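PDB 3EB7: insecticidal Delta-Endotoxin Cry8Ea1 from Bacillus Thuringiensis, which is toxic to underground larvae of Holotrichia parallela, probably by inserting part of its helical domain into midgut cell membranes, as other three-domain Cry toxins do. Local coordinates for residues A[76-81]-A[113-118]; A[145-150]-A[168-173]; A[362-367]-A[428-433]; A[366-371]-A[377-382]. All coordinates share one frame; numbering follows the deposited sequence. Where two conformers were deposited one is given.

Contact 1: A[76-81]-A[113-118]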
loop_
_atom_site.group_PDB
_atom_site.type_symbol
_atom_site.label_atom_id
_atom_site.label_comp_id
_atom_site.label_asym_id
_atom_site.label_seq_id
_atom_site.Cartn_x
_atom_site.Cartn_y
_atom_site.Cartn_z
ATOM N N GLU A 76 -8.345 -5.341 -25.372
ATOM C CA GLU A 76 -8.333 -4.252 -26.344
ATOM C C GLU A 76 -9.751 -3.881 -26.718
ATOM O O GLU A 76 -10.078 -2.700 -26.697
ATOM C CB GLU A 76 -7.469 -4.553 -27.577
ATOM C CG GLU A 76 -7.432 -3.384 -28.642
ATOM C CD GLU A 76 -6.681 -2.138 -28.134
ATOM O OE1 GLU A 76 -5.779 -2.273 -27.258
ATOM O OE2 GLU A 76 -6.977 -1.031 -28.628
ATOM N N GLY A 77 -10.593 -4.893 -26.997
ATOM C CA GLY A 77 -12.039 -4.710 -27.218
ATOM C C GLY A 77 -12.835 -4.091 -26.069
ATOM O O GLY A 77 -13.847 -3.399 -26.290
ATOM N N LEU A 78 -12.417 -4.355 -24.834
ATOM C CA LEU A 78 -13.024 -3.756 -23.641
ATOM C C LEU A 78 -12.682 -2.267 -23.605
ATOM O O LEU A 78 -13.471 -1.441 -23.150
ATOM C CB LEU A 78 -12.456 -4.450 -22.406
ATOM C CG LEU A 78 -13.077 -4.391 -21.010
ATOM C CD1 LEU A 78 -14.448 -5.064 -20.910
ATOM C CD2 LEU A 78 -12.095 -5.064 -20.006
ATOM N N GLY A 79 -11.482 -1.941 -24.077
ATOM C CA GLY A 79 -11.045 -0.576 -24.209
ATOM C C GLY A 79 -11.853 0.214 -25.202
ATOM O O GLY A 79 -12.235 1.339 -24.916
ATOM N N ASN A 80 -12.109 -0.371 -26.371
ATOM C CA ASN A 80 -12.952 0.259 -27.381
ATOM C C ASN A 80 -14.346 0.515 -26.833
ATOM O O ASN A 80 -14.923 1.566 -27.068
ATOM C CB ASN A 80 -13.026 -0.595 -28.669
ATOM C CG ASN A 80 -11.664 -0.742 -29.363
ATOM O OD1 ASN A 80 -10.849 0.201 -29.411
ATOM N ND2 ASN A 80 -11.407 -1.934 -29.896
ATOM N N ASN A 81 -14.881 -0.465 -26.104
ATOM C CA ASN A 81 -16.192 -0.340 -25.475
ATOM C C ASN A 81 -16.242 0.653 -24.313
ATOM O O ASN A 81 -17.291 1.235 -24.045
ATOM C CB ASN A 81 -16.698 -1.719 -25.053
ATOM C CG ASN A 81 -17.250 -2.511 -26.223
ATOM O OD1 ASN A 81 -18.284 -2.157 -26.789
ATOM N ND2 ASN A 81 -16.562 -3.565 -26.600
ATOM N N ASP A 113 -20.579 -4.600 -18.542
ATOM C CA ASP A 113 -20.794 -5.550 -17.452
ATOM C C ASP A 113 -20.798 -6.964 -18.042
ATOM O O ASP A 113 -20.136 -7.885 -17.563
ATOM C CB ASP A 113 -22.091 -5.199 -16.701
ATOM C CG ASP A 113 -22.452 -6.220 -15.636
ATOM O OD1 ASP A 113 -23.565 -6.763 -15.666
ATOM O OD2 ASP A 113 -21.615 -6.512 -14.772
ATOM N N SER A 114 -21.497 -7.112 -19.139
ATOM C CA SER A 114 -21.575 -8.402 -19.809
ATOM C C SER A 114 -20.210 -8.928 -20.264
ATOM O O SER A 114 -19.938 -10.109 -20.133
ATOM C CB SER A 114 -22.562 -8.331 -20.971
ATOM O OG SER A 114 -22.112 -9.143 -22.031
ATOM N N LEU A 115 -19.356 -8.036 -20.761
ATOM C CA LEU A 115 -17.996 -8.374 -21.209
ATOM C C LEU A 115 -17.088 -8.751 -20.020
ATOM O O LEU A 115 -16.318 -9.734 -20.060
ATOM C CB LEU A 115 -17.423 -7.159 -21.961
ATOM C CG LEU A 115 -17.375 -6.953 -23.495
ATOM C CD1 LEU A 115 -18.087 -7.972 -24.329
ATOM C CD2 LEU A 115 -17.770 -5.545 -23.881
ATOM N N PHE A 116 -17.199 -7.988 -18.939
ATOM C CA PHE A 116 -16.485 -8.308 -17.720
ATOM C C PHE A 116 -16.827 -9.695 -17.247
ATOM O O PHE A 116 -15.932 -10.490 -17.019
ATOM C CB PHE A 116 -16.738 -7.267 -16.639
ATOM C CG PHE A 116 -15.882 -6.072 -16.773
ATOM C CD1 PHE A 116 -16.440 -4.826 -17.014
ATOM C CD2 PHE A 116 -14.484 -6.187 -16.667
ATOM C CE1 PHE A 116 -15.617 -3.692 -17.136
ATOM C CE2 PHE A 116 -13.656 -5.080 -16.778
ATOM C CZ PHE A 116 -14.212 -3.826 -17.022
ATOM N N THR A 117 -18.115 -10.003 -17.132
ATOM C CA THR A 117 -18.557 -11.355 -16.778
ATOM C C THR A 117 -17.961 -12.449 -17.681
ATOM O O THR A 117 -17.553 -13.493 -17.188
ATOM C CB THR A 117 -20.091 -11.439 -16.764
ATOM O OG1 THR A 117 -20.592 -10.433 -15.887
ATOM C CG2 THR A 117 -20.591 -12.806 -16.285
ATOM N N GLN A 118 -17.912 -12.208 -18.990
ATOM C CA GLN A 118 -17.370 -13.206 -19.931
ATOM C C GLN A 118 -15.862 -13.298 -19.861
ATOM O O GLN A 118 -15.314 -14.370 -20.035
ATOM C CB GLN A 118 -17.741 -12.925 -21.391
ATOM C CG GLN A 118 -19.237 -12.818 -21.729
ATOM C CD GLN A 118 -19.441 -12.675 -23.257
ATOM O OE1 GLN A 118 -18.877 -11.784 -23.900
ATOM N NE2 GLN A 118 -20.231 -13.584 -23.834
#
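L78 and L115 mark the nearest backbone approach of helix segments 76-81 and 113-118, with CA atoms 7.2 Å apart and segment axes running antiparallel at 167°. No hydrogen bond crosses the 10.9 Å between the axes, so side chains bridge it. L78 contributes the most buried area, with CG set anti to the backbone N (chi1 -163°) and both methyls directed at F116. CD1 sits almost on the ring normal, 4.1 Å from the F116 centroid, in a CH-pi contact over one face, while CD2 lies 3.6 Å from CE2 of the same ring. The L78 side chain also slides past L115 in the opposite direction, and its CD1 rests 3.8 Å from L115 CB. These helices, 65-93 and 99-119, follow one another in the N-terminal helical bundle of the three-domain Cry fold and form an antiparallel helical hairpin. N81, which is partly exposed, crosses L115 at about a right angle, its ND2 3.6 Å from L115 CD2. That amide is tied back to its own helix: ND2 donates to G77 O at 2.7 Å, above the carbonyl plane, while N81 N reaches the same oxygen from the opposite face. Further in, F116 stacks with H143 of helix 133-153.

Contact 2: A[145-150]-A[168-173]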
loop_
_atom_site.group_PDB
_atom_site.type_symbol
_atom_site.label_atom_id
_atom_site.label_comp_id
_atom_site.label_asym_id
_atom_site.label_seq_id
_atom_site.Cartn_x
_atom_site.Cartn_y
_atom_site.Cartn_z
ATOM N N LEU A 145 -15.748 -0.674 -10.203
ATOM C CA LEU A 145 -16.083 0.736 -10.352
ATOM C C LEU A 145 -17.306 0.926 -11.256
ATOM O O LEU A 145 -18.073 1.905 -11.095
ATOM C CB LEU A 145 -14.922 1.475 -10.969
ATOM C CG LEU A 145 -13.711 1.813 -10.115
ATOM C CD1 LEU A 145 -12.538 2.055 -11.059
ATOM C CD2 LEU A 145 -14.036 3.072 -9.253
ATOM N N LEU A 146 -17.477 0.001 -12.204
ATOM C CA LEU A 146 -18.566 0.038 -13.159
ATOM C C LEU A 146 -19.864 -0.243 -12.415
ATOM O O LEU A 146 -20.839 0.522 -12.502
ATOM C CB LEU A 146 -18.356 -1.019 -14.260
ATOM C CG LEU A 146 -19.428 -0.996 -15.351
ATOM C CD1 LEU A 146 -19.277 0.213 -16.219
ATOM C CD2 LEU A 146 -19.392 -2.240 -16.204
ATOM N N LEU A 147 -19.863 -1.332 -11.654
ATOM C CA LEU A 147 -20.990 -1.690 -10.800
ATOM C C LEU A 147 -21.376 -0.583 -9.824
ATOM O O LEU A 147 -22.541 -0.453 -9.467
ATOM C CB LEU A 147 -20.717 -3.017 -10.090
ATOM C CG LEU A 147 -21.224 -4.329 -10.754
ATOM C CD1 LEU A 147 -21.782 -4.242 -12.194
ATOM C CD2 LEU A 147 -20.143 -5.347 -10.690
ATOM N N LYS A 148 -20.429 0.246 -9.420
ATOM C CA LYS A 148 -20.756 1.392 -8.563
ATOM C C LYS A 148 -21.534 2.516 -9.292
ATOM O O LYS A 148 -22.340 3.216 -8.680
ATOM C CB LYS A 148 -19.498 1.898 -7.917
ATOM C CG LYS A 148 -19.519 3.268 -7.348
ATOM C CD LYS A 148 -18.049 3.647 -7.128
ATOM C CE LYS A 148 -17.835 5.138 -7.191
ATOM N NZ LYS A 148 -18.495 5.795 -6.001
ATOM N N ASP A 149 -21.304 2.679 -10.583
ATOM C CA ASP A 149 -22.108 3.604 -11.385
ATOM C C ASP A 149 -23.587 3.208 -11.430
ATOM O O ASP A 149 -24.480 4.082 -11.349
ATOM C CB ASP A 149 -21.555 3.673 -12.807
ATOM C CG ASP A 149 -20.095 4.023 -12.833
ATOM O OD1 ASP A 149 -19.590 4.579 -11.833
ATOM O OD2 ASP A 149 -19.450 3.730 -13.855
ATOM N N ALA A 150 -23.833 1.904 -11.549
ATOM C CA ALA A 150 -25.182 1.345 -11.383
ATOM C C ALA A 150 -25.826 1.804 -10.086
ATOM O O ALA A 150 -27.010 2.091 -10.077
ATOM C CB ALA A 150 -25.159 -0.170 -11.438
ATOM N N TYR A 168 -26.067 -4.300 -7.090
ATOM C CA TYR A 168 -25.480 -4.098 -5.782
ATOM C C TYR A 168 -25.097 -5.418 -5.088
ATOM O O TYR A 168 -24.019 -5.530 -4.514
ATOM C CB TYR A 168 -26.382 -3.254 -4.887
ATOM C CG TYR A 168 -25.715 -2.988 -3.556
ATOM C CD1 TYR A 168 -26.073 -3.713 -2.409
ATOM C CD2 TYR A 168 -24.673 -2.054 -3.458
ATOM C CE1 TYR A 168 -25.449 -3.480 -1.194
ATOM C CE2 TYR A 168 -24.039 -1.832 -2.274
ATOM C CZ TYR A 168 -24.434 -2.551 -1.132
ATOM O OH TYR A 168 -23.799 -2.301 0.067
ATOM N N ASN A 169 -25.961 -6.423 -5.162
ATOM C CA ASN A 169 -25.631 -7.705 -4.593
ATOM C C ASN A 169 -24.498 -8.371 -5.335
ATOM O O ASN A 169 -23.681 -9.026 -4.746
ATOM C CB ASN A 169 -26.885 -8.619 -4.526
ATOM C CG ASN A 169 -27.930 -8.104 -3.513
ATOM O OD1 ASN A 169 -27.576 -7.555 -2.479
ATOM N ND2 ASN A 169 -29.207 -8.250 -3.834
ATOM N N ARG A 170 -24.443 -8.214 -6.645
ATOM C CA ARG A 170 -23.314 -8.773 -7.381
ATOM C C ARG A 170 -22.022 -8.037 -7.019
ATOM O O ARG A 170 -20.976 -8.655 -6.871
ATOM C CB ARG A 170 -23.578 -8.743 -8.882
ATOM C CG ARG A 170 -22.702 -9.727 -9.688
ATOM C CD ARG A 170 -23.505 -10.268 -10.894
ATOM N NE ARG A 170 -24.165 -9.196 -11.627
ATOM C CZ ARG A 170 -23.590 -8.536 -12.636
ATOM N NH1 ARG A 170 -22.351 -8.844 -13.030
ATOM N NH2 ARG A 170 -24.256 -7.573 -13.265
ATOM N N GLN A 171 -22.092 -6.714 -6.878
ATOM C CA GLN A 171 -20.915 -5.950 -6.516
ATOM C C GLN A 171 -20.374 -6.439 -5.163
ATOM O O GLN A 171 -19.160 -6.595 -5.013
ATOM C CB GLN A 171 -21.181 -4.446 -6.527
ATOM C CG GLN A 171 -19.902 -3.598 -6.342
ATOM C CD GLN A 171 -20.160 -2.171 -5.937
ATOM O OE1 GLN A 171 -21.011 -1.886 -5.094
ATOM N NE2 GLN A 171 -19.410 -1.266 -6.511
ATOM N N MET A 172 -21.242 -6.705 -4.185
ATOM C CA MET A 172 -20.789 -7.234 -2.881
ATOM C C MET A 172 -20.175 -8.610 -3.015
ATOM O O MET A 172 -19.162 -8.916 -2.403
ATOM C CB MET A 172 -21.939 -7.314 -1.891
ATOM C CG MET A 172 -22.501 -5.977 -1.506
ATOM S SD MET A 172 -23.491 -6.237 -0.034
ATOM C CE MET A 172 -24.813 -7.300 -0.675
ATOM N N SER A 173 -20.801 -9.444 -3.826
ATOM C CA SER A 173 -20.267 -10.766 -4.035
ATOM C C SER A 173 -18.896 -10.686 -4.732
ATOM O O SER A 173 -18.000 -11.491 -4.481
ATOM C CB SER A 173 -21.268 -11.608 -4.832
ATOM O OG SER A 173 -20.641 -12.775 -5.362
#
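R170 is the first residue of segment 168-173 to meet helix segment 145-150, where its guanidinium lies obliquely to L147, with NH2 4.3 Å from CD1. The approach is a loose one with no polar bond between the two; NH2 of R170 instead forms a salt bridge with D113 of helix 99-119, a residue on which L147 also packs. Next along the segment, Q171 gives most of this segment's share of the buried area. It faces L147 at the closest backbone approach, CA to CA 6.0 Å, where the segment axes are 9.5 Å apart and cross at -154°, close to antiparallel. Its CB and CG both rest against L147 CB, the CB to CB distance being 3.9 Å. Helix 133-153, to which segment 145-150 belongs, is the central helix of the Cry bundle: all six residues of the segment are buried, and their side chains touch helices 26-40, 99-119 and 161-191. With CG of Q171 anti to the backbone N (chi1 -172°) and the chain extended beyond it (chi2 -163°), the amide is carried across to the K148 backbone. There NE2 lies 3.5 Å from K148 CB and 3.4 Å from K148 N; the latter pair are two donors and form no hydrogen bond. NE2 donates instead to L144 O and to Y225 O, two carbonyls that satisfy this buried amide nitrogen. K148 N, for its part, makes a weak 3.3 Å bond to L145 O.

Contact 3: A[362-367]-A[428-433]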
loop_
_atom_site.group_PDB
_atom_site.type_symbol
_atom_site.label_atom_id
_atom_site.label_comp_id
_atom_site.label_asym_id
_atom_site.label_seq_id
_atom_site.Cartn_x
_atom_site.Cartn_y
_atom_site.Cartn_z
ATOM N N SER A 362 28.762 4.287 -1.048
ATOM C CA SER A 362 29.700 5.442 -0.988
ATOM C C SER A 362 29.002 6.804 -0.945
ATOM O O SER A 362 29.598 7.826 -0.588
ATOM C CB SER A 362 30.648 5.400 -2.180
ATOM O OG SER A 362 29.859 5.454 -3.354
ATOM N N LYS A 363 27.729 6.813 -1.282
ATOM C CA LYS A 363 27.014 8.060 -1.432
ATOM C C LYS A 363 25.513 7.843 -1.409
ATOM O O LYS A 363 25.016 6.928 -2.062
ATOM C CB LYS A 363 27.403 8.743 -2.752
ATOM C CG LYS A 363 26.793 10.130 -2.920
ATOM C CD LYS A 363 27.384 10.759 -4.188
ATOM C CE LYS A 363 26.742 12.092 -4.544
ATOM N NZ LYS A 363 27.215 12.439 -5.936
ATOM N N VAL A 364 24.808 8.679 -0.661
ATOM C CA VAL A 364 23.327 8.726 -0.728
ATOM C C VAL A 364 22.829 10.176 -0.741
ATOM O O VAL A 364 23.154 10.935 0.151
ATOM C CB VAL A 364 22.609 7.973 0.469
ATOM C CG1 VAL A 364 21.084 7.973 0.256
ATOM C CG2 VAL A 364 23.129 6.562 0.619
ATOM N N VAL A 365 22.040 10.531 -1.744
ATOM C CA VAL A 365 21.328 11.824 -1.771
ATOM C C VAL A 365 19.846 11.620 -1.358
ATOM O O VAL A 365 19.117 10.866 -2.020
ATOM C CB VAL A 365 21.415 12.475 -3.179
ATOM C CG1 VAL A 365 20.719 13.831 -3.193
ATOM C CG2 VAL A 365 22.899 12.638 -3.610
ATOM N N PHE A 366 19.434 12.246 -0.254
ATOM C CA PHE A 366 18.048 12.211 0.202
ATOM C C PHE A 366 17.325 13.523 -0.171
ATOM O O PHE A 366 17.638 14.599 0.383
ATOM C CB PHE A 366 17.949 12.041 1.733
ATOM C CG PHE A 366 18.855 10.949 2.339
ATOM C CD1 PHE A 366 20.213 11.214 2.618
ATOM C CD2 PHE A 366 18.331 9.695 2.690
ATOM C CE1 PHE A 366 21.056 10.227 3.198
ATOM C CE2 PHE A 366 19.146 8.703 3.302
ATOM C CZ PHE A 366 20.506 8.970 3.564
ATOM N N ASP A 367 16.339 13.444 -1.058
ATOM C CA ASP A 367 15.556 14.629 -1.382
ATOM C C ASP A 367 14.372 14.672 -0.455
ATOM O O ASP A 367 13.621 13.713 -0.375
ATOM C CB ASP A 367 15.094 14.619 -2.819
ATOM C CG ASP A 367 16.242 14.686 -3.811
ATOM O OD1 ASP A 367 17.265 15.367 -3.544
ATOM O OD2 ASP A 367 16.099 14.094 -4.899
ATOM N N PRO A 428 22.760 -1.769 3.154
ATOM C CA PRO A 428 21.492 -1.246 3.697
ATOM C C PRO A 428 20.251 -1.566 2.855
ATOM O O PRO A 428 20.345 -1.807 1.641
ATOM C CB PRO A 428 21.726 0.277 3.765
ATOM C CG PRO A 428 22.895 0.585 2.803
ATOM C CD PRO A 428 23.541 -0.740 2.411
ATOM N N VAL A 429 19.093 -1.607 3.511
ATOM C CA VAL A 429 17.814 -1.722 2.811
ATOM C C VAL A 429 16.979 -0.537 3.286
ATOM O O VAL A 429 16.981 -0.205 4.471
ATOM C CB VAL A 429 17.117 -3.114 3.106
ATOM C CG1 VAL A 429 15.678 -3.149 2.665
ATOM C CG2 VAL A 429 17.867 -4.236 2.421
ATOM N N PHE A 430 16.308 0.134 2.357
ATOM C CA PHE A 430 15.395 1.237 2.707
ATOM C C PHE A 430 13.959 0.718 2.716
ATOM O O PHE A 430 13.564 -0.033 1.825
ATOM C CB PHE A 430 15.530 2.385 1.703
ATOM C CG PHE A 430 16.851 3.159 1.760
ATOM C CD1 PHE A 430 17.132 4.133 0.788
ATOM C CD2 PHE A 430 17.802 2.944 2.751
ATOM C CE1 PHE A 430 18.348 4.882 0.826
ATOM C CE2 PHE A 430 19.028 3.696 2.785
ATOM C CZ PHE A 430 19.286 4.648 1.860
ATOM N N SER A 431 13.199 1.078 3.741
ATOM C CA SER A 431 11.747 0.857 3.764
ATOM C C SER A 431 10.983 2.167 3.662
ATOM O O SER A 431 11.477 3.229 4.015
ATOM C CB SER A 431 11.297 0.069 5.014
ATOM O OG SER A 431 11.322 0.888 6.165
ATOM N N TRP A 432 9.761 2.074 3.174
ATOM C CA TRP A 432 8.999 3.247 2.790
ATOM C C TRP A 432 7.540 3.103 3.150
ATOM O O TRP A 432 7.007 2.007 3.051
ATOM C CB TRP A 432 9.100 3.443 1.265
ATOM C CG TRP A 432 10.494 3.492 0.753
ATOM C CD1 TRP A 432 11.373 2.438 0.609
ATOM C CD2 TRP A 432 11.168 4.642 0.269
ATOM N NE1 TRP A 432 12.554 2.895 0.084
ATOM C CE2 TRP A 432 12.444 4.244 -0.130
ATOM C CE3 TRP A 432 10.811 5.983 0.141
ATOM C CZ2 TRP A 432 13.378 5.149 -0.649
ATOM C CZ3 TRP A 432 11.729 6.874 -0.378
ATOM C CH2 TRP A 432 12.994 6.456 -0.761
ATOM N N THR A 433 6.893 4.229 3.467
ATOM C CA THR A 433 5.459 4.267 3.718
ATOM C C THR A 433 4.777 5.068 2.637
ATOM O O THR A 433 5.392 5.943 2.039
ATOM C CB THR A 433 5.091 4.821 5.124
ATOM O OG1 THR A 433 5.691 6.101 5.320
ATOM C CG2 THR A 433 5.566 3.852 6.248
#
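V364 and F430 meet from opposite directions across the space between two beta sheets, and their contact is wholly apolar. V364 CG1, set anti to the backbone N (chi1 -175°), arrives at the edge of the F430 ring, near its plane, 4.1 Å from CZ and 4.2 Å from CE1. F430 CZ is thus the leading atom of strand segment 428-433, and it also comes to 4.3 Å from F366 CE2. The two rings meet obliquely. Within segment 362-367 the same V364 CG1 lies 3.5 Å above the plane of the F366 ring, offset toward the rim, so the two residues present one joined apolar surface to F430.

Backbone bonding plays no part across the contact: the nearest CA atoms, those of V364 and P428, are 11.1 Å apart. That spacing belongs to packed sheets, and the strands lie in separate antiparallel ones, consistent with the beta-prism of the second Cry domain. Around F430, L416, T344 and I247 add further packing, and F336 meets F366 edge-to-face. Polar groups on the 428-433 side are bonded laterally, with F430 O and W432 NE1 both taking T244 OG1 as partner.

With 88 Å² buried, cohesion between these segments probably comes from dispersion and the exclusion of water, with no directional bond to set their relation.

Contact 4: A[366-371]-A[377-382]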
loop_
_atom_site.group_PDB
_atom_site.type_symbol
_atom_site.label_atom_id
_atom_site.label_comp_id
_atom_site.label_asym_id
_atom_site.label_seq_id
_atom_site.Cartn_x
_atom_site.Cartn_y
_atom_site.Cartn_z
ATOM N N PHE A 366 19.434 12.246 -0.254
ATOM C CA PHE A 366 18.048 12.211 0.202
ATOM C C PHE A 366 17.325 13.523 -0.171
ATOM O O PHE A 366 17.638 14.599 0.383
ATOM C CB PHE A 366 17.949 12.041 1.733
ATOM C CG PHE A 366 18.855 10.949 2.339
ATOM C CD1 PHE A 366 20.213 11.214 2.618
ATOM C CD2 PHE A 366 18.331 9.695 2.690
ATOM C CE1 PHE A 366 21.056 10.227 3.198
ATOM C CE2 PHE A 366 19.146 8.703 3.302
ATOM C CZ PHE A 366 20.506 8.970 3.564
ATOM N N ASP A 367 16.339 13.444 -1.058
ATOM C CA ASP A 367 15.556 14.629 -1.382
ATOM C C ASP A 367 14.372 14.672 -0.455
ATOM O O ASP A 367 13.621 13.713 -0.375
ATOM C CB ASP A 367 15.094 14.619 -2.819
ATOM C CG ASP A 367 16.242 14.686 -3.811
ATOM O OD1 ASP A 367 17.265 15.367 -3.544
ATOM O OD2 ASP A 367 16.099 14.094 -4.899
ATOM N N ALA A 368 14.229 15.775 0.268
ATOM C CA ALA A 368 13.239 15.862 1.314
ATOM C C ALA A 368 12.388 17.122 1.211
ATOM O O ALA A 368 12.840 18.183 0.734
ATOM C CB ALA A 368 13.920 15.788 2.705
ATOM N N ILE A 369 11.147 16.979 1.665
ATOM C CA ILE A 369 10.232 18.089 1.832
ATOM C C ILE A 369 9.496 17.969 3.172
ATOM O O ILE A 369 9.242 16.879 3.670
ATOM C CB ILE A 369 9.218 18.171 0.645
ATOM C CG1 ILE A 369 8.444 19.491 0.655
ATOM C CG2 ILE A 369 8.242 16.963 0.631
ATOM C CD1 ILE A 369 7.677 19.709 -0.637
ATOM N N TYR A 370 9.170 19.114 3.740
ATOM C CA TYR A 370 8.356 19.252 4.935
ATOM C C TYR A 370 6.898 19.423 4.507
ATOM O O TYR A 370 6.534 20.482 3.985
ATOM C CB TYR A 370 8.822 20.522 5.581
ATOM C CG TYR A 370 8.893 20.476 7.022
ATOM C CD1 TYR A 370 9.906 19.761 7.675
ATOM C CD2 TYR A 370 7.953 21.169 7.772
ATOM C CE1 TYR A 370 9.979 19.727 9.048
ATOM C CE2 TYR A 370 7.998 21.154 9.176
ATOM C CZ TYR A 370 8.996 20.422 9.801
ATOM O OH TYR A 370 8.982 20.410 11.174
ATOM N N PRO A 371 6.040 18.385 4.688
ATOM C CA PRO A 371 4.705 18.583 4.103
ATOM C C PRO A 371 3.879 19.693 4.740
ATOM O O PRO A 371 2.942 20.146 4.111
ATOM C CB PRO A 371 4.020 17.213 4.250
ATOM C CG PRO A 371 4.743 16.546 5.340
ATOM C CD PRO A 371 6.166 17.061 5.323
ATOM N N THR A 377 14.600 20.497 0.994
ATOM C CA THR A 377 16.045 20.446 1.216
ATOM C C THR A 377 16.635 19.109 0.734
ATOM O O THR A 377 15.901 18.137 0.503
ATOM C CB THR A 377 16.411 20.755 2.702
ATOM O OG1 THR A 377 17.771 21.229 2.775
ATOM C CG2 THR A 377 16.268 19.524 3.578
ATOM N N THR A 378 17.950 19.088 0.528
ATOM C CA THR A 378 18.698 17.859 0.228
ATOM C C THR A 378 19.599 17.506 1.393
ATOM O O THR A 378 20.195 18.381 2.007
ATOM C CB THR A 378 19.590 18.025 -1.025
ATOM O OG1 THR A 378 18.808 18.594 -2.071
ATOM C CG2 THR A 378 20.126 16.712 -1.533
ATOM N N PHE A 379 19.698 16.217 1.690
ATOM C CA PHE A 379 20.683 15.715 2.650
ATOM C C PHE A 379 21.598 14.817 1.866
ATOM O O PHE A 379 21.144 13.953 1.138
ATOM C CB PHE A 379 19.991 14.924 3.773
ATOM C CG PHE A 379 18.980 15.744 4.557
ATOM C CD1 PHE A 379 17.615 15.564 4.360
ATOM C CD2 PHE A 379 19.408 16.715 5.481
ATOM C CE1 PHE A 379 16.678 16.320 5.085
ATOM C CE2 PHE A 379 18.501 17.483 6.211
ATOM C CZ PHE A 379 17.123 17.280 6.022
ATOM N N THR A 380 22.895 15.053 1.974
ATOM C CA THR A 380 23.851 14.238 1.263
ATOM C C THR A 380 24.854 13.622 2.197
ATOM O O THR A 380 25.538 14.317 2.964
ATOM C CB THR A 380 24.615 15.037 0.191
ATOM O OG1 THR A 380 23.680 15.790 -0.597
ATOM C CG2 THR A 380 25.414 14.100 -0.668
ATOM N N TYR A 381 24.899 12.294 2.096
ATOM C CA TYR A 381 25.979 11.481 2.577
ATOM C C TYR A 381 26.991 11.231 1.423
ATOM O O TYR A 381 26.706 10.498 0.476
ATOM C CB TYR A 381 25.399 10.150 3.107
ATOM C CG TYR A 381 26.437 9.145 3.519
ATOM C CD1 TYR A 381 27.184 9.328 4.708
ATOM C CD2 TYR A 381 26.702 8.024 2.728
ATOM C CE1 TYR A 381 28.166 8.391 5.103
ATOM C CE2 TYR A 381 27.711 7.109 3.088
ATOM C CZ TYR A 381 28.406 7.287 4.289
ATOM O OH TYR A 381 29.365 6.374 4.674
ATOM N N ASN A 382 28.168 11.864 1.501
ATOM C CA ASN A 382 29.278 11.525 0.604
ATOM C C ASN A 382 30.670 11.708 1.217
ATOM O O ASN A 382 31.325 12.723 0.994
ATOM C CB ASN A 382 29.139 12.263 -0.728
ATOM C CG ASN A 382 30.154 11.770 -1.795
ATOM O OD1 ASN A 382 30.895 10.778 -1.614
ATOM N ND2 ASN A 382 30.189 12.488 -2.915
#
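F366 and F379 form an antiparallel hydrogen-bonded pair, with F366 N to F379 O at 2.8 Å and F379 N to F366 O at 2.9 Å, both N-H...O angles being 169°. A368 and T377 repeat the pattern, A368 N to T377 O and T377 N to A368 O each measuring 2.9 Å. Between them D367 and T378 make the non-hydrogen-bonded pair, where T378 CA approaches F366 O at 3.4 Å in a CA-H...O contact.

Side chains come next. With CG beside the backbone N (chi1 -46°), the F366 ring turns its edge to F379 O, which is 3.2 Å from CD1. A368 CB meets the edge of the F379 ring, 3.7 Å from CE1. On the other face of the sheet D367 and T378 point the same way, OD1 lying 3.7 Å from T378 CG2.

Further out, F336 packs edge-to-face on both F366 and F379, and F339 does so on F379. The two segments are arms of the beta hairpin 357-369/376-381, whose second strand is outermost in its sheet.

Four backbone bonds, three of them nearly straight, thus fix the register, while one face carries F366, A368, T377 and F379 and is largely apolar; the other, with D367 and T378, is polar.

Overall arrangement
From the N terminus, contact 1 closes a loop of 31 residues, mostly helix, and contact 2 then closes one of 17; the two follow in series. Their centres are 16 Å apart and they touch where D113 of helix 99-119 packs on L146 and L147, so three consecutive helices and helix 161-191 are bound into one bundle. Contact 3 spans 60 residues in the following, beta-rich domain; contact 4 starts from the same strand, sharing F366 and D367, and closes well before contact 3 does. Strand 357-369 therefore has a neighbour within its sheet and another sheet across from it. Between the helical and beta pairs no contacts touch; centres are 42 to 46 Å apart, on opposite sides of the chain's centre.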